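Local coordinates for putative NAD dependent dehydrogenase (Micromonospora echinospora, PDB 6NOR), which binds NAD and is probably an oxidoreductase of the GFO/IDH/MocA family that takes part in the biosynthesis of the aminoglycoside antibiotic gentamicin, at residues 236-241 and 246-251; 201-206 and 342-347; 115-120 and 194-199; 149-154 and 261-266. All blocks are in the same frame, centred on the assembly; numbering follows the deposited sequence.

Interaction 1. Residues 236-241 and 246-251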
# COMPACT_ATOMS: atom_id res chain seq x y z
N VAL A 236 -16.55 -20.68 -0.64
CA VAL A 236 -16.34 -19.92 -1.85
C VAL A 236 -17.53 -20.18 -2.76
O VAL A 236 -17.90 -21.31 -2.99
CB VAL A 236 -15.03 -20.30 -2.56
CG1 VAL A 236 -14.77 -19.35 -3.71
CG2 VAL A 236 -13.87 -20.25 -1.59
N VAL A 237 -18.14 -19.12 -3.23
CA VAL A 237 -19.24 -19.21 -4.16
C VAL A 237 -18.83 -18.64 -5.51
O VAL A 237 -18.36 -17.52 -5.60
CB VAL A 237 -20.46 -18.43 -3.65
CG1 VAL A 237 -21.66 -18.63 -4.58
CG2 VAL A 237 -20.79 -18.83 -2.22
N LEU A 238 -19.02 -19.42 -6.56
CA LEU A 238 -18.91 -18.89 -7.91
C LEU A 238 -20.31 -18.59 -8.42
O LEU A 238 -21.13 -19.49 -8.58
CB LEU A 238 -18.18 -19.87 -8.84
CG LEU A 238 -16.80 -20.30 -8.32
CD1 LEU A 238 -16.10 -21.21 -9.31
CD2 LEU A 238 -15.95 -19.09 -7.97
N ILE A 239 -20.59 -17.31 -8.67
CA ILE A 239 -21.87 -16.88 -9.18
C ILE A 239 -21.81 -16.56 -10.67
O ILE A 239 -20.96 -15.80 -11.11
CB ILE A 239 -22.37 -15.63 -8.46
CG1 ILE A 239 -22.40 -15.85 -6.95
CG2 ILE A 239 -23.76 -15.23 -8.93
CD1 ILE A 239 -22.74 -14.57 -6.21
N GLU A 240 -22.73 -17.13 -11.43
CA GLU A 240 -22.85 -16.77 -12.84
C GLU A 240 -24.03 -15.83 -13.02
O GLU A 240 -25.17 -16.23 -12.90
CB GLU A 240 -23.00 -18.02 -13.70
CG GLU A 240 -23.30 -17.77 -15.16
CD GLU A 240 -23.44 -19.06 -15.95
OE1 GLU A 240 -24.32 -19.14 -16.84
OE2 GLU A 240 -22.67 -20.01 -15.69
N PHE A 241 -23.75 -14.57 -13.31
CA PHE A 241 -24.81 -13.63 -13.61
C PHE A 241 -25.35 -13.77 -15.03
O PHE A 241 -24.71 -14.36 -15.89
CB PHE A 241 -24.33 -12.20 -13.36
CG PHE A 241 -24.05 -11.92 -11.92
CD1 PHE A 241 -25.09 -11.62 -11.05
CD2 PHE A 241 -22.76 -12.00 -11.42
CE1 PHE A 241 -24.84 -11.38 -9.70
CE2 PHE A 241 -22.51 -11.76 -10.08
CZ PHE A 241 -23.56 -11.45 -9.21
N ILE A 246 -18.85 -13.23 -14.10
CA ILE A 246 -18.62 -14.15 -13.00
C ILE A 246 -18.36 -13.39 -11.70
O ILE A 246 -17.55 -12.47 -11.65
CB ILE A 246 -17.44 -15.06 -13.28
CG1 ILE A 246 -17.69 -15.85 -14.56
CG2 ILE A 246 -17.20 -15.98 -12.10
CD1 ILE A 246 -16.46 -16.56 -15.08
N GLY A 247 -19.09 -13.78 -10.67
CA GLY A 247 -18.89 -13.28 -9.33
C GLY A 247 -18.21 -14.31 -8.47
O GLY A 247 -18.39 -15.52 -8.65
N GLN A 248 -17.39 -13.84 -7.54
CA GLN A 248 -16.80 -14.70 -6.53
C GLN A 248 -17.08 -14.12 -5.14
O GLN A 248 -16.93 -12.93 -4.92
CB GLN A 248 -15.30 -14.83 -6.72
CG GLN A 248 -14.84 -15.15 -8.11
CD GLN A 248 -13.34 -14.95 -8.27
OE1 GLN A 248 -12.57 -15.27 -7.38
NE2 GLN A 248 -12.94 -14.41 -9.41
N CYS A 249 -17.49 -14.98 -4.22
CA CYS A 249 -17.58 -14.60 -2.82
C CYS A 249 -16.70 -15.53 -2.03
O CYS A 249 -16.91 -16.74 -2.01
CB CYS A 249 -19.01 -14.65 -2.32
SG CYS A 249 -20.07 -13.61 -3.32
N ASP A 250 -15.68 -14.96 -1.41
CA ASP A 250 -14.71 -15.70 -0.61
C ASP A 250 -14.94 -15.30 0.84
O ASP A 250 -14.73 -14.15 1.19
CB ASP A 250 -13.29 -15.36 -1.09
CG ASP A 250 -12.19 -16.13 -0.38
OD1 ASP A 250 -12.37 -16.56 0.78
OD2 ASP A 250 -11.10 -16.26 -0.98
N VAL A 251 -15.42 -16.21 1.67
CA VAL A 251 -15.66 -15.88 3.07
C VAL A 251 -15.01 -16.88 4.01
O VAL A 251 -14.86 -18.04 3.68
CB VAL A 251 -17.16 -15.78 3.39
CG1 VAL A 251 -17.84 -14.73 2.50
CG2 VAL A 251 -17.84 -17.15 3.28

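Interaction 2. Residues 201-206 and 342-347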
# COMPACT_ATOMS: atom_id res chain seq x y z
N HIS A 201 -23.42 -10.75 3.20
CA HIS A 201 -22.87 -9.48 2.75
C HIS A 201 -22.16 -9.57 1.44
O HIS A 201 -22.27 -8.69 0.60
CB HIS A 201 -21.89 -8.94 3.76
CG HIS A 201 -22.53 -8.56 5.04
ND1 HIS A 201 -23.48 -7.57 5.12
CD2 HIS A 201 -22.34 -9.00 6.31
CE1 HIS A 201 -23.85 -7.42 6.37
NE2 HIS A 201 -23.18 -8.28 7.11
N ALA A 202 -21.39 -10.63 1.27
CA ALA A 202 -20.60 -10.75 0.08
C ALA A 202 -21.54 -10.84 -1.12
O ALA A 202 -21.32 -10.18 -2.13
CB ALA A 202 -19.68 -11.96 0.17
N VAL A 203 -22.61 -11.62 -0.99
CA VAL A 203 -23.53 -11.79 -2.11
C VAL A 203 -24.29 -10.49 -2.39
O VAL A 203 -24.46 -10.12 -3.53
CB VAL A 203 -24.51 -12.93 -1.86
CG1 VAL A 203 -25.57 -12.94 -2.93
CG2 VAL A 203 -23.76 -14.27 -1.88
N GLU A 204 -24.71 -9.78 -1.35
CA GLU A 204 -25.40 -8.53 -1.57
C GLU A 204 -24.47 -7.51 -2.28
O GLU A 204 -24.89 -6.86 -3.24
CB GLU A 204 -25.94 -7.96 -0.25
CG GLU A 204 -26.91 -6.79 -0.42
CD GLU A 204 -27.67 -6.41 0.87
OE1 GLU A 204 -27.28 -6.86 1.97
OE2 GLU A 204 -28.68 -5.66 0.78
N LEU A 205 -23.23 -7.41 -1.81
CA LEU A 205 -22.24 -6.51 -2.42
C LEU A 205 -21.96 -6.84 -3.86
O LEU A 205 -21.94 -5.95 -4.69
CB LEU A 205 -20.94 -6.53 -1.64
CG LEU A 205 -21.05 -5.80 -0.30
CD1 LEU A 205 -19.88 -6.15 0.63
CD2 LEU A 205 -21.15 -4.29 -0.54
N CYS A 206 -21.77 -8.13 -4.17
CA CYS A 206 -21.56 -8.57 -5.56
C CYS A 206 -22.68 -8.12 -6.50
O CYS A 206 -22.40 -7.49 -7.52
CB CYS A 206 -21.45 -10.09 -5.66
SG CYS A 206 -19.84 -10.79 -5.43
N GLU A 342 -32.06 -16.74 -1.81
CA GLU A 342 -32.09 -17.88 -2.70
C GLU A 342 -30.71 -18.19 -3.28
O GLU A 342 -30.41 -19.35 -3.54
CB GLU A 342 -33.11 -17.70 -3.83
CG GLU A 342 -33.16 -16.36 -4.47
CD GLU A 342 -34.53 -16.08 -5.07
OE1 GLU A 342 -35.52 -16.66 -4.57
OE2 GLU A 342 -34.62 -15.30 -6.04
N THR A 343 -29.88 -17.17 -3.43
CA THR A 343 -28.51 -17.42 -3.81
C THR A 343 -27.81 -18.28 -2.77
O THR A 343 -27.16 -19.26 -3.11
CB THR A 343 -27.71 -16.15 -4.01
OG1 THR A 343 -28.35 -15.34 -5.01
CG2 THR A 343 -26.32 -16.51 -4.51
N LEU A 344 -27.98 -17.95 -1.49
CA LEU A 344 -27.34 -18.73 -0.44
C LEU A 344 -27.89 -20.15 -0.35
O LEU A 344 -27.14 -21.09 -0.07
CB LEU A 344 -27.51 -18.06 0.93
CG LEU A 344 -26.84 -16.70 1.16
CD1 LEU A 344 -27.09 -16.24 2.59
CD2 LEU A 344 -25.37 -16.80 0.89
N GLU A 345 -29.19 -20.31 -0.56
CA GLU A 345 -29.77 -21.64 -0.51
C GLU A 345 -29.25 -22.45 -1.69
O GLU A 345 -28.93 -23.62 -1.55
CB GLU A 345 -31.31 -21.57 -0.50
CG GLU A 345 -32.02 -22.73 -1.19
CD GLU A 345 -32.17 -23.95 -0.29
OE1 GLU A 345 -31.67 -23.90 0.86
OE2 GLU A 345 -32.78 -24.96 -0.72
N ALA A 346 -29.11 -21.82 -2.85
CA ALA A 346 -28.55 -22.48 -4.01
C ALA A 346 -27.10 -22.88 -3.77
O ALA A 346 -26.69 -23.98 -4.11
CB ALA A 346 -28.65 -21.60 -5.24
N ALA A 347 -26.34 -21.99 -3.15
CA ALA A 347 -24.95 -22.25 -2.84
C ALA A 347 -24.78 -23.45 -1.91
O ALA A 347 -23.94 -24.30 -2.14
CB ALA A 347 -24.30 -21.02 -2.25

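Interaction 3. Residues 115-120 and 194-199. With NAD (nicotinamide-adenine-dinucleotide), chain G.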
# COMPACT_ATOMS: atom_id res chain seq x y z
N GLU A 115 -32.10 -7.70 11.28
CA GLU A 115 -30.73 -7.94 10.97
C GLU A 115 -30.57 -9.06 9.94
O GLU A 115 -31.42 -9.92 9.80
CB GLU A 115 -29.95 -8.29 12.22
CG GLU A 115 -29.16 -7.14 12.77
CD GLU A 115 -28.23 -6.50 11.74
OE1 GLU A 115 -27.74 -7.20 10.82
OE2 GLU A 115 -27.98 -5.29 11.86
N LYS A 116 -29.47 -8.99 9.20
CA LYS A 116 -28.92 -10.09 8.42
C LYS A 116 -28.69 -11.33 9.30
O LYS A 116 -28.25 -11.21 10.43
CB LYS A 116 -27.60 -9.63 7.79
CG LYS A 116 -26.54 -10.68 7.92
CD LYS A 116 -25.27 -10.13 8.35
CE LYS A 116 -24.53 -11.03 9.31
NZ LYS A 116 -23.24 -10.36 9.65
N PRO A 117 -29.01 -12.52 8.79
CA PRO A 117 -29.73 -12.76 7.54
C PRO A 117 -31.22 -12.58 7.78
O PRO A 117 -31.67 -12.91 8.87
CB PRO A 117 -29.39 -14.22 7.20
CG PRO A 117 -29.16 -14.86 8.52
CD PRO A 117 -28.60 -13.78 9.43
N LEU A 118 -31.95 -12.03 6.82
CA LEU A 118 -33.36 -11.71 7.03
C LEU A 118 -34.06 -12.91 7.66
O LEU A 118 -34.47 -12.85 8.80
CB LEU A 118 -34.04 -11.31 5.71
CG LEU A 118 -35.51 -10.90 5.85
CD1 LEU A 118 -35.59 -9.77 6.81
CD2 LEU A 118 -36.16 -10.50 4.53
N VAL A 119 -34.15 -14.00 6.91
CA VAL A 119 -34.69 -15.26 7.37
C VAL A 119 -33.84 -16.38 6.77
O VAL A 119 -32.88 -16.13 6.08
CB VAL A 119 -36.13 -15.45 6.93
CG1 VAL A 119 -37.05 -14.48 7.70
CG2 VAL A 119 -36.21 -15.23 5.45
N LEU A 120 -34.21 -17.64 7.02
CA LEU A 120 -33.36 -18.73 6.57
C LEU A 120 -33.96 -19.57 5.45
O LEU A 120 -33.47 -20.64 5.15
CB LEU A 120 -33.02 -19.63 7.76
CG LEU A 120 -32.31 -18.85 8.88
CD1 LEU A 120 -32.29 -19.67 10.18
CD2 LEU A 120 -30.89 -18.43 8.43
N ALA A 194 -20.21 -19.45 8.03
CA ALA A 194 -19.61 -18.29 7.36
C ALA A 194 -20.35 -17.90 6.10
O ALA A 194 -20.42 -16.73 5.77
CB ALA A 194 -18.14 -18.57 7.03
N LEU A 195 -20.87 -18.88 5.39
CA LEU A 195 -21.58 -18.60 4.15
C LEU A 195 -22.88 -17.85 4.42
O LEU A 195 -23.32 -17.04 3.62
CB LEU A 195 -21.87 -19.89 3.40
CG LEU A 195 -21.97 -19.79 1.89
CD1 LEU A 195 -20.80 -19.00 1.36
CD2 LEU A 195 -21.99 -21.20 1.30
N THR A 196 -23.49 -18.10 5.56
CA THR A 196 -24.67 -17.36 5.93
C THR A 196 -24.30 -16.04 6.58
O THR A 196 -24.88 -15.00 6.30
CB THR A 196 -25.55 -18.17 6.90
OG1 THR A 196 -25.90 -19.40 6.27
CG2 THR A 196 -26.83 -17.40 7.27
N ASP A 197 -23.34 -16.09 7.49
CA ASP A 197 -22.99 -14.96 8.34
C ASP A 197 -22.28 -13.87 7.52
O ASP A 197 -22.62 -12.71 7.62
CB ASP A 197 -22.12 -15.45 9.49
CG ASP A 197 -21.69 -14.34 10.44
OD1 ASP A 197 -22.51 -13.45 10.73
OD2 ASP A 197 -20.53 -14.37 10.89
N LEU A 198 -21.30 -14.27 6.72
CA LEU A 198 -20.49 -13.33 5.94
C LEU A 198 -20.93 -13.34 4.49
O LEU A 198 -20.87 -12.32 3.80
CB LEU A 198 -19.00 -13.68 6.03
CG LEU A 198 -18.42 -13.79 7.44
CD1 LEU A 198 -16.97 -14.18 7.39
CD2 LEU A 198 -18.58 -12.50 8.21
N GLY A 199 -21.37 -14.50 4.03
CA GLY A 199 -21.75 -14.67 2.66
C GLY A 199 -22.97 -13.84 2.34
O GLY A 199 -23.14 -13.45 1.20
PA NAD G . -25.46 -11.65 20.26
O1A NAD G . -25.30 -13.12 20.72
O2A NAD G . -24.35 -10.76 20.68
O5B NAD G . -26.80 -11.07 20.84
C5B NAD G . -27.99 -11.82 20.68
C4B NAD G . -28.99 -11.26 21.73
O4B NAD G . -30.20 -11.67 21.49
C3B NAD G . -28.62 -11.81 23.09
O3B NAD G . -28.61 -10.77 23.97
C2B NAD G . -29.77 -12.80 23.42
O2B NAD G . -29.96 -12.83 24.88
C1B NAD G . -30.77 -12.25 22.86
N9A NAD G . -31.82 -13.18 22.49
C8A NAD G . -31.74 -14.47 22.09
N7A NAD G . -33.00 -14.89 21.81
C5A NAD G . -33.84 -13.87 22.03
C6A NAD G . -35.19 -13.76 21.92
N6A NAD G . -36.08 -14.74 21.52
N1A NAD G . -35.79 -12.61 22.19
C2A NAD G . -35.06 -11.55 22.61
N3A NAD G . -33.72 -11.66 22.73
C4A NAD G . -33.11 -12.81 22.44
O3 NAD G . -25.59 -11.67 18.71
PN NAD G . -25.36 -10.47 17.69
O1N NAD G . -25.83 -9.14 18.19
O2N NAD G . -23.90 -10.41 17.29
O5D NAD G . -26.21 -10.84 16.42
C5D NAD G . -27.61 -10.62 16.39
C4D NAD G . -28.07 -10.47 14.93
O4D NAD G . -27.46 -9.50 14.31
C3D NAD G . -27.73 -11.75 14.12
O3D NAD G . -28.73 -12.01 13.30
C2D NAD G . -26.43 -11.38 13.37
O2D NAD G . -26.32 -12.21 12.13
C1D NAD G . -26.58 -10.11 13.11
N1N NAD G . -25.34 -9.42 13.01
C2N NAD G . -25.19 -8.46 12.02
C3N NAD G . -23.99 -7.75 11.88
C7N NAD G . -23.90 -6.72 10.74
O7N NAD G . -22.89 -6.16 10.52
N7N NAD G . -25.04 -6.47 9.93
C4N NAD G . -22.92 -7.98 12.71
C5N NAD G . -23.07 -8.94 13.72
C6N NAD G . -24.28 -9.66 13.86

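Interaction 4. Residues 149-154 and 261-266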
# COMPACT_ATOMS: atom_id res chain seq x y z
N PRO A 149 -20.01 4.51 3.01
CA PRO A 149 -19.61 5.67 2.21
C PRO A 149 -18.55 5.34 1.16
O PRO A 149 -18.65 5.75 -0.00
CB PRO A 149 -19.04 6.62 3.26
CG PRO A 149 -19.68 6.21 4.53
CD PRO A 149 -19.88 4.75 4.45
N LYS A 150 -17.55 4.58 1.57
CA LYS A 150 -16.49 4.16 0.68
C LYS A 150 -17.00 3.27 -0.45
O LYS A 150 -16.59 3.43 -1.60
CB LYS A 150 -15.39 3.43 1.47
CG LYS A 150 -14.23 2.99 0.66
CD LYS A 150 -13.19 2.30 1.53
CE LYS A 150 -12.81 3.19 2.69
NZ LYS A 150 -11.77 2.54 3.47
N PHE A 151 -17.88 2.33 -0.12
CA PHE A 151 -18.42 1.40 -1.11
C PHE A 151 -19.43 2.08 -2.03
O PHE A 151 -19.52 1.75 -3.18
CB PHE A 151 -19.07 0.20 -0.41
CG PHE A 151 -18.08 -0.77 0.18
CD1 PHE A 151 -16.74 -0.72 -0.15
CD2 PHE A 151 -18.48 -1.71 1.09
CE1 PHE A 151 -15.83 -1.61 0.40
CE2 PHE A 151 -17.58 -2.60 1.65
CZ PHE A 151 -16.25 -2.55 1.30
N VAL A 152 -20.16 3.06 -1.52
CA VAL A 152 -21.07 3.84 -2.33
C VAL A 152 -20.29 4.59 -3.41
O VAL A 152 -20.64 4.54 -4.59
CB VAL A 152 -21.87 4.84 -1.47
CG1 VAL A 152 -22.60 5.81 -2.34
CG2 VAL A 152 -22.85 4.09 -0.59
N ARG A 153 -19.22 5.25 -3.00
CA ARG A 153 -18.28 5.84 -3.94
C ARG A 153 -17.78 4.86 -4.98
O ARG A 153 -17.78 5.15 -6.16
CB ARG A 153 -17.09 6.43 -3.19
CG ARG A 153 -16.08 7.05 -4.11
CD ARG A 153 -16.71 8.13 -4.97
NE ARG A 153 -15.73 9.09 -5.42
CZ ARG A 153 -15.77 9.72 -6.59
NH1 ARG A 153 -16.75 9.47 -7.44
NH2 ARG A 153 -14.83 10.59 -6.91
N ALA A 154 -17.36 3.68 -4.54
CA ALA A 154 -16.85 2.68 -5.47
C ALA A 154 -17.95 2.16 -6.41
O ALA A 154 -17.71 1.87 -7.58
CB ALA A 154 -16.21 1.53 -4.71
N LEU A 261 -12.32 -6.85 4.41
CA LEU A 261 -13.46 -6.77 3.50
C LEU A 261 -13.09 -5.97 2.27
O LEU A 261 -12.84 -4.78 2.34
CB LEU A 261 -14.70 -6.18 4.22
CG LEU A 261 -15.98 -6.02 3.39
CD1 LEU A 261 -16.33 -7.27 2.58
CD2 LEU A 261 -17.21 -5.56 4.23
N THR A 262 -13.08 -6.63 1.12
CA THR A 262 -12.73 -5.98 -0.14
C THR A 262 -13.70 -6.29 -1.29
O THR A 262 -14.34 -7.34 -1.36
CB THR A 262 -11.31 -6.38 -0.61
OG1 THR A 262 -11.30 -7.77 -0.93
CG2 THR A 262 -10.23 -6.11 0.47
N VAL A 263 -13.79 -5.34 -2.21
CA VAL A 263 -14.63 -5.43 -3.37
C VAL A 263 -13.81 -5.11 -4.60
O VAL A 263 -13.06 -4.14 -4.62
CB VAL A 263 -15.82 -4.47 -3.29
CG1 VAL A 263 -16.66 -4.60 -4.54
CG2 VAL A 263 -16.67 -4.75 -2.06
N GLU A 264 -13.97 -5.92 -5.64
CA GLU A 264 -13.24 -5.75 -6.88
C GLU A 264 -14.18 -5.95 -8.05
O GLU A 264 -14.89 -6.93 -8.13
CB GLU A 264 -12.09 -6.74 -6.92
CG GLU A 264 -11.14 -6.65 -8.08
CD GLU A 264 -10.09 -7.77 -8.02
OE1 GLU A 264 -8.94 -7.56 -8.47
OE2 GLU A 264 -10.41 -8.88 -7.51
N VAL A 265 -14.21 -4.98 -8.95
CA VAL A 265 -14.96 -5.09 -10.19
C VAL A 265 -14.03 -4.88 -11.37
O VAL A 265 -13.31 -3.89 -11.42
CB VAL A 265 -16.10 -4.07 -10.24
CG1 VAL A 265 -16.83 -4.15 -11.58
CG2 VAL A 265 -17.07 -4.28 -9.08
N ILE A 266 -14.05 -5.80 -12.32
CA ILE A 266 -13.17 -5.73 -13.49
C ILE A 266 -13.91 -5.76 -14.83
O ILE A 266 -14.65 -6.69 -15.13
CB ILE A 266 -12.15 -6.87 -13.46
CG1 ILE A 266 -11.53 -6.99 -12.08
CG2 ILE A 266 -11.05 -6.69 -14.53
CD1 ILE A 266 -10.52 -8.11 -11.98

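Interaction 1. Residues 236-241 and 246-251
The Phe241 ring turns its edge to Gly247, whose CA lies near the ring plane 4.0 Å from CE2, while one face of the ring, toward its rim, takes CG2 of Ile239 from the same strand. Gly247 leaves room for this approach, since a side chain here would run into the ring. Farther along the same face of the sheet, CD1 of Ile239 reaches SG of Cys249 at 4.1 Å. Ile239 gets there by setting CG1 beside its backbone N (chi1 -54°) and then running extended. Val237 and Cys249 follow with CB 4.3 Å from CB. On the other face of the sheet, Leu238 and Gln248 lie side by side and point the same way, with CD2 of Leu238 against CG of Gln248. The amide of Gln248 is directed out of the pair, its NE2 bonding to Asp250 of a second subunit. Between the strands, two hydrogen-bonded pairs close four backbone bonds, from Val237 N to Cys249 O (2.9 Å) and back, and from Ile239 N to Gly247 O (2.8 Å) and back. Antiparallel strands 234-241 and 246-252, linked by four residues, form a beta hairpin in the mixed sheet of the C-terminal domain, with helix 199-209 against the Cys249 side and a second subunit against the Gln248 side.

Interaction 2. Residues 201-206 and 342-347
Val203 holds CG1 anti to its backbone N (chi1 171°), which aims this methyl at Thr343 and leaves CG2 for Leu344. Thr343 points its CB toward Val203 and sets CG2 anti to N and OG1 beside N (chi1 -58°), and the two side chains meet tip to tip. CG1 of Val203 stands 4.0 Å from CG2 of Thr343 and equally close to its CB. The other branch of Val203 makes a different kind of contact: its CG2 lies 4.1 Å from CD2 of Leu344, and these two side chains slide past each other in opposite directions. One valine thus spreads its two methyls over consecutive residues of the facing helix. Helices 199-209 and 334-353, far apart in sequence, pack side by side in the helical layer against the mixed sheet of the C-terminal domain. The CA atoms of Val203 and Thr343 remain 7.7 Å apart, and side chains alone bridge the distance. The hydroxyl of Thr343 turns back to its own helix, OG1 being hydrogen-bonded to Ala339 O, which satisfies a buried polar atom and leaves the methyl to face Val203. Both helices also reach the strands: Ala202 and Cys206 pack on Cys249, and Thr343 and Ala347 on Val218. Two residues before Val203, His201 touches the bound NAD, its ring edge-to-face with Phe145.

Interaction 3. Residues 115-120 and 194-199
Lys116 and Asp197 supply the charged part of the contact. NZ of Lys116 lies 3.4 Å from OD1 of Asp197, a salt bridge whose hydrogen bond is weak, and CE rests 3.1 Å from the backbone O of Asp197. The lysine arm is bent at chi2 and chi3 as it crosses to the helix, while Asp197 brings its carboxylate round with CG anti to the backbone N (chi1 180°). The other carboxylate oxygen, OD2, is hydrogen-bonded to Trp253. Apolar contact is supplied by Pro117, which follows a cis peptide bond and meets Thr196 at about a right angle, CG to CG2 at 3.7 Å. Leu120 adds CD2 against the same methyl, and the hydroxyl of Thr196 goes to Tyr348.

The loop also accepts hydrogen bonds from NAD. The carboxamide nitrogen N7N donates to OE1 of Glu115 at 2.9 Å, with an angle of 157° at the hydrogen, and the ribose hydroxyl O2D donates to Lys116 O at 2.8 Å. His39 holds OE2 of Glu115, and CG of Glu115 lies 3.3 Å from NAD O4D. Were Glu115 an alanine, the carboxamide N7N would probably lose this acceptor and the amide group be freer to turn, with His39 left without its carboxylate. Glu115, Lys116 and cis Pro117 correspond to the Glu-Lys-Pro motif of the GFO/IDH/MocA family, at the nicotinamide end of the site. The loop 115-120 runs from strand 111-114 of the Rossmann domain to helix 122-134 and faces helix 194-197, which is followed by helix 199-209, whose Trp200 packs on Lys116 and Pro117.

Interaction 4. Residues 149-154 and 261-266
Phe151 reaches across to Leu261 and Val263 from the helix side, and its side chain can be followed outward. CB points toward the strand, and CG is set anti to the carbonyl carbon (chi1 -74°), carrying the ring in between helix and sheet. CD2 packs on CD2 of Leu205 from helix 199-209. Along one side of the ring, CE1 comes to 4.1 Å from CG2 of Val263. Along the other, CE2 comes to 3.9 Å from CD2 of Leu261. At the tip CZ touches both residues, standing 4.0 Å from CG2 of Val263 and 4.1 Å from CG of Leu261.

The two partners use different parts of the ring. The methyl of Val263 sits over one face in a CH-pi contact, 4.2 Å from the centroid and 18° off the ring normal, displaced slightly toward the rim. Leu261 instead brings CD2 to the edge, in the ring plane. With chi1 at 180°, Val263 has CG2 beside its backbone N, and it is this branch that lies over the ring. Trp208 of helix 199-209 and Ala274 of strand 270-275 also pack on Phe151. Cutting this ring back to an alanine would probably open a gap between helix and strand, with the methyls of Val263 and Leu261 losing their aromatic surface.

On the far side of the helix, Arg153 bonds to Glu304 O and Ala292 O of a third subunit. The buried, wholly apolar contact is helix-on-sheet packing in the C-terminal domain, where helix 149-157 lies against strand 260-267 of the mixed sheet.

Overall arrangement
Along the chain, interaction 3 closes before interaction 2 opens, both segments of interaction 1 fall within the spans of interactions 2 and 4, and the segments of interaction 4 alternate with those of 2 and 3. Interactions 1 and 4 share the mixed sheet, with centres about 16 Å apart, and both touch the second subunit. Helix 199-209 ties the set together: Cys206 and Ala202 of interaction 2 pack on Cys249 of interaction 1, and Leu205 on Phe151 and Leu261 of interaction 4. Interaction 2 lies about 9 Å from interaction 3, centre to centre, and His201 NE2 probably makes a weak hydrogen bond with Lys116 NZ. The contacts lead from the subunit interface to the NAD site.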